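Local coordinates for protein R.Ecl18kI (Enterobacter cloacae, PDB 2GB7) that recognises the double-stranded DNA sequence 5'-CCNGG-3' as a type II restriction endonuclease and cleaves it ahead of the first cytosine, flipping nucleotides to read its site, at residues V139-A144 with E284-F289. The protein carries 1 engineered substitution. Sequence-based numbering, arbitrary orientation.
Sequences VDVQGA and EKYSDF
Ala-144 packs against both Lys-285 and Tyr-286, its methyl CB meeting the tyrosine ring obliquely at 3.6 Å from Tyr-286 CE2. The same Ala-144 CB lies 4.0 Å from Lys-285 CG. So small a side chain suits the close approach of the turn after strand 140-141 to the end of helix 269-285, consistent with the 5.8 Å between Ala-144 CA and Lys-285 CA. Lysine's long apolar chain can cover the alanine while its charged end stays toward the exposed side: it bends at chi2 (49°) and wraps past the Ala-144 carbonyl, bringing Lys-285 CE to 3.0 Å from Ala-144 O. Beyond the methyl, the phenol end of Tyr-286 reaches Val-141, whose CG1 lies 3.7 Å from Tyr-286 OH. A chi1 of -180° carries that branch toward the phenol oxygen; beta-branching suits the extended backbone, and apolar branches suit a buried place.

Ala-144 N bonds to Val-141 O at 2.9 Å, closing the turn that presents the methyl, and Tyr-286, the first residue past the helix, opens a type I turn ending at Phe-289. Farther out, Tyr-296 of helix 290-302 touches both Val-141 and Tyr-286, and Asp-140 makes a salt bridge with Arg-299, joining the edge of the nuclease sheet to the C-terminal helices. Ala-144 O is buried against lysine methylenes without a hydrogen-bonding partner in the model, so the contact probably rests chiefly on van der Waals packing, perhaps with weak electrostatic attraction from the ammonium end.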
# COMPACT_ATOMS: atom_id res chain seq x y z
N VAL F 139 -14.67 2.06 24.38
CA VAL F 139 -14.49 1.76 22.97
C VAL F 139 -14.64 0.27 22.73
O VAL F 139 -14.30 -0.58 23.58
CB VAL F 139 -13.13 2.21 22.39
CG1 VAL F 139 -12.99 3.73 22.45
CG2 VAL F 139 -11.94 1.49 23.11
N ASP F 140 -15.18 -0.04 21.56
CA ASP F 140 -15.07 -1.36 21.01
C ASP F 140 -13.94 -1.34 20.01
O ASP F 140 -13.76 -0.37 19.27
CB ASP F 140 -16.36 -1.81 20.32
CG ASP F 140 -17.43 -2.25 21.31
OD1 ASP F 140 -17.15 -2.27 22.54
OD2 ASP F 140 -18.57 -2.55 20.88
N VAL F 141 -13.20 -2.44 19.99
CA VAL F 141 -12.07 -2.59 19.12
C VAL F 141 -12.51 -3.55 18.01
O VAL F 141 -12.78 -4.72 18.27
CB VAL F 141 -10.87 -3.17 19.89
CG1 VAL F 141 -9.65 -3.34 18.97
CG2 VAL F 141 -10.56 -2.30 21.10
N GLN F 142 -12.61 -3.04 16.79
CA GLN F 142 -13.08 -3.85 15.67
C GLN F 142 -12.34 -5.18 15.45
O GLN F 142 -12.94 -6.17 15.02
CB GLN F 142 -13.30 -2.96 14.44
CG GLN F 142 -14.55 -2.07 14.55
CD GLN F 142 -15.83 -2.75 14.07
OE1 GLN F 142 -16.83 -2.08 13.82
NE2 GLN F 142 -15.81 -4.08 13.95
N GLY F 143 -11.05 -5.23 15.75
CA GLY F 143 -10.32 -6.49 15.62
C GLY F 143 -10.60 -7.52 16.71
O GLY F 143 -9.97 -8.59 16.73
N ALA F 144 -11.56 -7.22 17.59
CA ALA F 144 -11.77 -8.00 18.81
C ALA F 144 -13.19 -8.54 19.01
O ALA F 144 -13.41 -9.33 19.92
CB ALA F 144 -11.33 -7.18 20.03
N GLU F 284 -12.58 -12.06 25.83
CA GLU F 284 -12.05 -13.32 25.31
C GLU F 284 -10.81 -13.10 24.48
O GLU F 284 -9.81 -13.80 24.66
CB GLU F 284 -13.10 -14.01 24.45
CG GLU F 284 -12.82 -15.47 24.11
CD GLU F 284 -14.09 -16.17 23.68
OE1 GLU F 284 -14.94 -15.51 23.05
OE2 GLU F 284 -14.26 -17.37 23.98
N LYS F 285 -10.90 -12.13 23.57
CA LYS F 285 -9.80 -11.77 22.68
C LYS F 285 -8.58 -11.35 23.49
O LYS F 285 -7.46 -11.69 23.15
CB LYS F 285 -10.21 -10.64 21.72
CG LYS F 285 -10.86 -11.09 20.39
CD LYS F 285 -11.98 -12.13 20.58
CE LYS F 285 -12.89 -12.24 19.36
NZ LYS F 285 -14.09 -13.05 19.73
N TYR F 286 -8.81 -10.64 24.60
CA TYR F 286 -7.73 -10.10 25.42
C TYR F 286 -7.53 -10.85 26.72
O TYR F 286 -6.98 -10.31 27.70
CB TYR F 286 -7.98 -8.60 25.67
CG TYR F 286 -7.88 -7.81 24.39
CD1 TYR F 286 -6.67 -7.75 23.69
CD2 TYR F 286 -8.99 -7.18 23.85
CE1 TYR F 286 -6.56 -7.04 22.51
CE2 TYR F 286 -8.89 -6.47 22.65
CZ TYR F 286 -7.67 -6.40 22.00
OH TYR F 286 -7.56 -5.72 20.83
N SER F 287 -7.94 -12.11 26.72
CA SER F 287 -7.93 -12.97 27.90
C SER F 287 -6.62 -12.93 28.67
O SER F 287 -6.60 -13.07 29.89
CB SER F 287 -8.22 -14.40 27.47
OG SER F 287 -8.74 -15.14 28.55
N ASP F 288 -5.52 -12.75 27.94
CA ASP F 288 -4.17 -12.90 28.47
C ASP F 288 -3.60 -11.61 29.05
O ASP F 288 -2.48 -11.60 29.55
CB ASP F 288 -3.23 -13.42 27.35
CG ASP F 288 -3.42 -14.89 27.06
OD1 ASP F 288 -4.51 -15.29 26.58
OD2 ASP F 288 -2.47 -15.67 27.30
N PHE F 289 -4.41 -10.55 29.00
CA PHE F 289 -3.96 -9.20 29.25
C PHE F 289 -4.81 -8.56 30.36
O PHE F 289 -5.82 -7.92 30.07
CB PHE F 289 -4.02 -8.41 27.94
CG PHE F 289 -3.17 -9.03 26.85
CD1 PHE F 289 -1.79 -8.93 26.92
CD2 PHE F 289 -3.74 -9.75 25.82
CE1 PHE F 289 -0.97 -9.51 25.95
CE2 PHE F 289 -2.95 -10.34 24.84
CZ PHE F 289 -1.55 -10.21 24.91